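PDB 3HAZ: proline dehydrogenase from Bradyrhizobium japonicum USDA 110, which is a bifunctional flavoenzyme that probably oxidises proline to glutamate in two steps, using FAD and a quinone first and NAD second. Local coordinates for residues Asp781-Ser785 with Asn943-Ile947; Gln792-Arg798 with Glu886-Leu892. All coordinates share one frame; numbering follows the deposited sequence.

Contact 1. Residues Asp781-Ser785 with Asn943-Ile947; sequences DVVTS and NRNMI
Asn943 meets Asp781 through its carbonyl group, 4.0 Å from its C to Asp781 OD2, and the two residues are bridged by a water that donates to the carboxylate and, weakly, to the carbonyl. The amide of Asn943 turns elsewhere, to the backbone N of Ser922. At Arg944 the same carboxylate oxygen, OD2, lies 3.2 Å from CA, while the guanidinium bends back along its own loop: NE bonds Asn945 O and NH1 bonds Asn945 OD1, leaving NH2 for a salt bridge with Glu641 of the second subunit. Asn945 N reaches Asp781 OD1 through another water. Its CG sits between backbone N and carbonyl carbon (chi1 75°), which lets OD1 accept from Ile947 N at 3.0 Å and close an Asx turn. Arg944 NH1 and Ile947 N approach this oxygen from opposite faces of the amide plane, and ND2 packs against Thr784 CG2 at 3.6 Å. Met946 N makes the direct bond across, 2.9 Å to Ser785 OG and nearly straight at 167°. Ile947 then lays CD1 tightly on Thr784 CG2, 3.4 Å apart. Ser785 OG donates a hydrogen bond to Asp781 O, at 2.6 Å; the chemistry thus joins helix 775-787 to the loop after strand 939-942 by a serine hydroxyl that accepts from the loop and donates to the helix, two water bridges and a small apolar patch.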
loop_
_atom_site.group_PDB
_atom_site.type_symbol
_atom_site.label_atom_id
_atom_site.label_comp_id
_atom_site.label_asym_id
_atom_site.label_seq_id
_atom_site.Cartn_x
_atom_site.Cartn_y
_atom_site.Cartn_z
ATOM N N ASP A 781 -1.135 46.842 10.228
ATOM C CA ASP A 781 -1.265 45.809 11.240
ATOM C C ASP A 781 -1.301 46.384 12.653
ATOM O O ASP A 781 -1.894 45.786 13.548
ATOM C CB ASP A 781 -0.136 44.783 11.109
ATOM C CG ASP A 781 -0.240 43.969 9.837
ATOM O OD1 ASP A 781 -1.335 43.950 9.233
ATOM O OD2 ASP A 781 0.773 43.355 9.442
ATOM N N VAL A 782 -0.655 47.530 12.852
ATOM C CA VAL A 782 -0.678 48.193 14.148
ATOM C C VAL A 782 -2.041 48.834 14.359
ATOM O O VAL A 782 -2.627 48.723 15.440
ATOM C CB VAL A 782 0.425 49.261 14.293
ATOM C CG1 VAL A 782 0.078 50.227 15.426
ATOM C CG2 VAL A 782 1.783 48.601 14.547
ATOM N N VAL A 783 -2.551 49.488 13.320
ATOM C CA VAL A 783 -3.857 50.135 13.414
ATOM C C VAL A 783 -4.950 49.101 13.709
ATOM O O VAL A 783 -5.797 49.310 14.571
ATOM C CB VAL A 783 -4.184 50.952 12.140
ATOM C CG1 VAL A 783 -5.669 51.264 12.062
ATOM C CG2 VAL A 783 -3.368 52.244 12.125
ATOM N N THR A 784 -4.903 47.979 13.001
ATOM C CA THR A 784 -5.852 46.888 13.207
ATOM C C THR A 784 -5.739 46.289 14.607
ATOM O O THR A 784 -6.723 46.199 15.343
ATOM C CB THR A 784 -5.634 45.764 12.176
ATOM O OG1 THR A 784 -6.023 46.229 10.879
ATOM C CG2 THR A 784 -6.467 44.550 12.538
ATOM N N SER A 785 -4.526 45.884 14.968
ATOM C CA SER A 785 -4.278 45.229 16.248
ATOM C C SER A 785 -4.627 46.087 17.468
ATOM O O SER A 785 -5.060 45.563 18.493
ATOM C CB SER A 785 -2.816 44.771 16.334
ATOM O OG SER A 785 -2.499 43.887 15.271
ATOM N N ASN A 943 4.671 39.314 10.825
ATOM C CA ASN A 943 4.402 40.014 9.575
ATOM C C ASN A 943 2.919 40.016 9.217
ATOM O O ASN A 943 2.554 39.980 8.044
ATOM C CB ASN A 943 5.248 39.424 8.437
ATOM C CG ASN A 943 6.734 39.745 8.588
ATOM O OD1 ASN A 943 7.106 40.691 9.287
ATOM N ND2 ASN A 943 7.589 38.956 7.936
ATOM N N ARG A 944 2.078 40.053 10.246
ATOM C CA ARG A 944 0.635 40.219 10.093
ATOM C C ARG A 944 0.071 40.824 11.379
ATOM O O ARG A 944 0.798 41.023 12.354
ATOM C CB ARG A 944 -0.052 38.881 9.791
ATOM C CG ARG A 944 0.240 37.773 10.806
ATOM C CD ARG A 944 -0.903 36.766 10.856
ATOM N NE ARG A 944 -2.050 37.313 11.579
ATOM C CZ ARG A 944 -3.207 36.682 11.757
ATOM N NH1 ARG A 944 -4.182 37.272 12.441
ATOM N NH2 ARG A 944 -3.392 35.467 11.248
ATOM N N ASN A 945 -1.221 41.119 11.396
ATOM C CA ASN A 945 -1.812 41.652 12.617
ATOM C C ASN A 945 -1.885 40.589 13.727
ATOM O O ASN A 945 -1.682 39.399 13.472
ATOM C CB ASN A 945 -3.177 42.277 12.338
ATOM C CG ASN A 945 -4.252 41.243 12.119
ATOM O OD1 ASN A 945 -4.318 40.244 12.827
ATOM N ND2 ASN A 945 -5.108 41.480 11.135
ATOM N N MET A 946 -2.159 41.025 14.954
ATOM C CA MET A 946 -2.095 40.145 16.125
ATOM C C MET A 946 -3.461 39.629 16.594
ATOM O O MET A 946 -3.565 39.041 17.666
ATOM C CB MET A 946 -1.416 40.876 17.292
ATOM C CG MET A 946 0.042 41.238 17.050
ATOM S SD MET A 946 0.622 42.630 18.058
ATOM C CE MET A 946 0.260 42.041 19.715
ATOM N N ILE A 947 -4.505 39.849 15.802
ATOM C CA ILE A 947 -5.857 39.584 16.264
ATOM C C ILE A 947 -6.633 38.590 15.393
ATOM O O ILE A 947 -6.206 38.228 14.303
ATOM C CB ILE A 947 -6.666 40.889 16.358
ATOM C CG1 ILE A 947 -6.908 41.464 14.962
ATOM C CG2 ILE A 947 -5.957 41.908 17.258
ATOM C CD1 ILE A 947 -7.906 42.608 14.949
HETATM O O HOH W 1 -2.503 41.513 8.665
HETATM O O HOH W 2 0.732 42.432 6.773
#

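Contact 2. Residues Gln792-Arg798 with Glu886-Leu892; sequences QRCSALR and EVFGPIL. With NAD (nicotinamide-adenine-dinucleotide), chain D; SO4 (sulfate ion), chain E.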
loop_
_atom_site.group_PDB
_atom_site.type_symbol
_atom_site.label_atom_id
_atom_site.label_comp_id
_atom_site.label_asym_id
_atom_site.label_seq_id
_atom_site.Cartn_x
_atom_site.Cartn_y
_atom_site.Cartn_z
ATOM N N GLN A 792 -10.902 46.509 22.234
ATOM C CA GLN A 792 -11.552 45.665 23.240
ATOM C C GLN A 792 -11.377 44.182 22.927
ATOM O O GLN A 792 -12.312 43.382 23.048
ATOM C CB GLN A 792 -13.036 46.031 23.395
ATOM C CG GLN A 792 -13.268 47.476 23.838
ATOM C CD GLN A 792 -14.739 47.804 24.047
ATOM O OE1 GLN A 792 -15.121 48.376 25.070
ATOM N NE2 GLN A 792 -15.572 47.430 23.083
ATOM N N ARG A 793 -10.172 43.824 22.503
ATOM C CA ARG A 793 -9.798 42.428 22.336
ATOM C C ARG A 793 -8.646 42.147 23.276
ATOM O O ARG A 793 -7.795 42.997 23.500
ATOM C CB ARG A 793 -9.349 42.148 20.908
ATOM C CG ARG A 793 -10.395 42.403 19.852
ATOM C CD ARG A 793 -9.800 42.185 18.466
ATOM N NE ARG A 793 -10.790 42.352 17.408
ATOM C CZ ARG A 793 -11.324 41.348 16.721
ATOM N NH1 ARG A 793 -10.957 40.102 16.976
ATOM N NH2 ARG A 793 -12.218 41.593 15.770
ATOM N N CYS A 794 -8.601 40.944 23.816
ATOM C CA CYS A 794 -7.546 40.544 24.740
ATOM C C CYS A 794 -6.210 40.439 24.020
ATOM O O CYS A 794 -5.151 40.615 24.620
ATOM C CB CYS A 794 -7.894 39.198 25.378
ATOM S SG CYS A 794 -8.386 37.928 24.185
ATOM N N SER A 795 -6.280 40.136 22.728
ATOM C CA SER A 795 -5.093 39.974 21.892
ATOM C C SER A 795 -4.531 41.307 21.389
ATOM O O SER A 795 -3.486 41.342 20.733
ATOM C CB SER A 795 -5.448 39.122 20.683
ATOM O OG SER A 795 -6.491 39.741 19.955
ATOM N N ALA A 796 -5.231 42.397 21.687
ATOM C CA ALA A 796 -4.925 43.698 21.091
ATOM C C ALA A 796 -3.522 44.188 21.399
ATOM O O ALA A 796 -2.990 43.968 22.493
ATOM C CB ALA A 796 -5.950 44.751 21.524
ATOM N N LEU A 797 -2.937 44.867 20.418
ATOM C CA LEU A 797 -1.637 45.494 20.580
ATOM C C LEU A 797 -1.721 46.674 21.547
ATOM O O LEU A 797 -2.540 47.579 21.366
ATOM C CB LEU A 797 -1.116 45.963 19.223
ATOM C CG LEU A 797 0.192 46.759 19.248
ATOM C CD1 LEU A 797 1.329 45.945 19.880
ATOM C CD2 LEU A 797 0.549 47.180 17.841
ATOM N N ARG A 798 -0.869 46.662 22.571
ATOM C CA ARG A 798 -0.834 47.736 23.558
ATOM C C ARG A 798 0.501 48.475 23.528
ATOM O O ARG A 798 0.573 49.652 23.887
ATOM C CB ARG A 798 -1.095 47.193 24.972
ATOM C CG ARG A 798 -2.257 46.216 25.064
ATOM C CD ARG A 798 -3.576 46.893 24.733
ATOM N NE ARG A 798 -4.729 46.043 25.034
ATOM C CZ ARG A 798 -5.982 46.352 24.711
ATOM N NH1 ARG A 798 -6.974 45.530 25.023
ATOM N NH2 ARG A 798 -6.244 47.484 24.067
ATOM N N GLU A 886 -2.914 46.491 31.775
ATOM C CA GLU A 886 -3.696 46.315 30.566
ATOM C C GLU A 886 -4.780 47.389 30.548
ATOM O O GLU A 886 -5.630 47.438 31.437
ATOM C CB GLU A 886 -4.336 44.927 30.542
ATOM C CG GLU A 886 -5.135 44.620 29.271
ATOM C CD GLU A 886 -6.029 43.391 29.419
ATOM O OE1 GLU A 886 -6.670 43.252 30.482
ATOM O OE2 GLU A 886 -6.092 42.569 28.479
ATOM N N VAL A 887 -4.740 48.262 29.549
ATOM C CA VAL A 887 -5.773 49.278 29.390
ATOM C C VAL A 887 -6.653 48.871 28.218
ATOM O O VAL A 887 -6.208 48.861 27.066
ATOM C CB VAL A 887 -5.153 50.670 29.148
ATOM C CG1 VAL A 887 -6.207 51.763 29.316
ATOM C CG2 VAL A 887 -4.007 50.898 30.116
ATOM N N PHE A 888 -7.902 48.531 28.517
ATOM C CA PHE A 888 -8.748 47.798 27.576
ATOM C C PHE A 888 -9.486 48.719 26.603
ATOM O O PHE A 888 -10.713 48.786 26.605
ATOM C CB PHE A 888 -9.738 46.894 28.341
ATOM C CG PHE A 888 -10.051 45.597 27.632
ATOM C CD1 PHE A 888 -9.077 44.623 27.481
ATOM C CD2 PHE A 888 -11.315 45.361 27.112
ATOM C CE1 PHE A 888 -9.351 43.434 26.820
ATOM C CE2 PHE A 888 -11.604 44.175 26.451
ATOM C CZ PHE A 888 -10.618 43.209 26.302
ATOM N N GLY A 889 -8.730 49.420 25.763
ATOM C CA GLY A 889 -9.313 50.355 24.818
ATOM C C GLY A 889 -8.388 50.680 23.664
ATOM O O GLY A 889 -7.319 50.078 23.530
ATOM N N PRO A 890 -8.792 51.645 22.825
ATOM C CA PRO A 890 -8.066 52.023 21.601
ATOM C C PRO A 890 -6.843 52.875 21.917
ATOM O O PRO A 890 -6.744 53.987 21.416
ATOM C CB PRO A 890 -9.072 52.900 20.841
ATOM C CG PRO A 890 -10.288 53.064 21.741
ATOM C CD PRO A 890 -9.932 52.536 23.100
ATOM N N ILE A 891 -5.924 52.365 22.728
ATOM C CA ILE A 891 -4.820 53.184 23.201
ATOM C C ILE A 891 -3.468 52.526 22.965
ATOM O O ILE A 891 -3.084 51.588 23.668
ATOM C CB ILE A 891 -4.991 53.544 24.692
ATOM C CG1 ILE A 891 -6.353 54.212 24.910
ATOM C CG2 ILE A 891 -3.849 54.452 25.157
ATOM C CD1 ILE A 891 -6.738 54.372 26.364
ATOM N N LEU A 892 -2.749 53.030 21.965
ATOM C CA LEU A 892 -1.443 52.487 21.613
ATOM C C LEU A 892 -0.322 53.208 22.358
ATOM O O LEU A 892 -0.306 54.436 22.435
ATOM C CB LEU A 892 -1.213 52.596 20.103
ATOM C CG LEU A 892 0.140 52.115 19.594
ATOM C CD1 LEU A 892 0.229 50.596 19.726
ATOM C CD2 LEU A 892 0.339 52.546 18.150
HETATM P PA NAD D . -14.013 40.566 34.369
HETATM O O1A NAD D . -12.836 39.936 35.322
HETATM O O2A NAD D . -14.292 41.953 34.774
HETATM O O5B NAD D . -15.375 39.623 34.571
HETATM C C5B NAD D . -15.719 38.684 33.561
HETATM C C4B NAD D . -16.726 37.646 34.080
HETATM O O4B NAD D . -16.471 37.153 35.451
HETATM C C3B NAD D . -18.223 38.152 34.189
HETATM O O3B NAD D . -19.257 37.392 33.643
HETATM C C2B NAD D . -18.278 38.610 35.643
HETATM O O2B NAD D . -19.491 39.079 36.188
HETATM C C1B NAD D . -17.571 37.498 36.288
HETATM N N9A NAD D . -17.089 37.869 37.627
HETATM C C8A NAD D . -16.781 39.111 38.081
HETATM N N7A NAD D . -16.350 38.988 39.434
HETATM C C5A NAD D . -16.406 37.620 39.787
HETATM C C6A NAD D . -16.103 36.949 40.967
HETATM N N6A NAD D . -15.627 37.696 42.119
HETATM N N1A NAD D . -16.248 35.601 41.039
HETATM C C2A NAD D . -16.701 34.893 39.938
HETATM N N3A NAD D . -17.001 35.552 38.777
HETATM C C4A NAD D . -16.853 36.921 38.702
HETATM O O3 NAD D . -13.574 40.480 32.751
HETATM P PN NAD D . -14.398 41.397 31.621
HETATM O O1N NAD D . -14.453 42.979 32.140
HETATM O O2N NAD D . -15.754 40.872 31.447
HETATM O O5D NAD D . -13.604 41.337 30.155
HETATM C C5D NAD D . -12.356 41.999 30.002
HETATM C C4D NAD D . -11.156 41.109 30.390
HETATM O O4D NAD D . -11.230 39.675 29.982
HETATM C C3D NAD D . -9.675 41.543 30.011
HETATM O O3D NAD D . -8.723 41.713 31.034
HETATM C C2D NAD D . -9.383 40.537 28.877
HETATM O O2D NAD D . -8.124 40.501 28.233
HETATM C C1D NAD D . -9.988 39.306 29.418
HETATM N N1N NAD D . -10.225 38.381 28.302
HETATM C C2N NAD D . -9.248 37.418 27.988
HETATM C C3N NAD D . -9.469 36.507 26.869
HETATM C C7N NAD D . -8.405 35.447 26.533
HETATM O O7N NAD D . -8.669 34.584 25.775
HETATM N N7N NAD D . -7.144 35.431 27.245
HETATM C C4N NAD D . -10.714 36.604 26.067
HETATM C C5N NAD D . -11.684 37.558 26.383
HETATM C C6N NAD D . -11.465 38.482 27.519
HETATM S S SO4 E . -8.941 37.696 19.092
HETATM O O1 SO4 E . -7.742 36.928 18.748
HETATM O O2 SO4 E . -9.067 37.752 20.548
HETATM O O3 SO4 E . -8.850 39.057 18.574
HETATM O O4 SO4 E . -10.107 37.049 18.497
HETATM O O HOH W 3 -13.352 48.766 27.272
HETATM O O HOH W 4 -5.217 43.203 26.037
#
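The ring of Phe888 packs against the Gln792 backbone: its CE2 lies 3.5 Å from Gln792 C, and CZ touches the same carbonyl group. One ring face is covered by C5D of the nicotinamide ribose of NAD, 4.2 Å above the plane and offset toward the rim. With an alanine in place of Phe888, the space between the Gln792 backbone and the ribose is likely to open, leaving the cofactor freer to shift. Farther on, Leu797 CG and Leu892 CD1 touch at 3.9 Å, beside Val782 of helix 775-787.

Polar contacts centre on Arg798. Its CB leaves the backbone away from 886-892, and the bend at chi2 (-65°) brings the guanidinium back to it. Val887 O lies over one face and Ala796 CB over the centre of the opposite one, so the group is sandwiched; NH2 comes within 2.9 Å of Gly889 O, near the guanidinium plane, and NH1 bonds Gly791 O. NH1 also approaches Phe888 CD1 obliquely, with the two planes 54° apart. Water adds two bridges: one donates to Gln792 OE1, which also accepts from Ile837 N, and to Phe888 O; the other accepts from Arg798 NE and lies near Glu886.

Ligand bonds form the third group. Each carboxylate oxygen of Glu886 takes one hydroxyl of the nicotinamide ribose of NAD, OE1 from O3D at 2.6 Å and OE2 from O2D at 2.9 Å; Gly763 N also bonds OE2. Arg793 NH1 and Ser795 OG both bond O3 of a sulfate, probably from the crystallisation liquor, each at 2.8 Å. This pairing of a ribose-binding glutamate and its nearby phenylalanine with the turn bearing Cys794, the predicted nucleophile, is the hallmark of the aldehyde dehydrogenase active site.

How the contacts relate
Both contacts belong to the aldehyde dehydrogenase part of the chain, their centres about 12 Å apart, with contact 2 nested inside the loop that contact 1 closes. They meet directly: Ser785 O lies 2.9 Å from Leu797 N, a probable hydrogen bond, and Ile947 CG2 packs on Ser795 OG. Contact 1 is partly buried and reaches the second subunit, and its helix-to-loop chemistry relies on a serine, an aspartate and waters. Contact 2 is buried, touched by no other protein chain, and leads into neighbouring parallel strands; its phenylalanine and glutamate touch the cofactor, while Arg798 packs against the ring. The sulfate, bonded from contact 2 and near Ile947 of contact 1, lies where they converge.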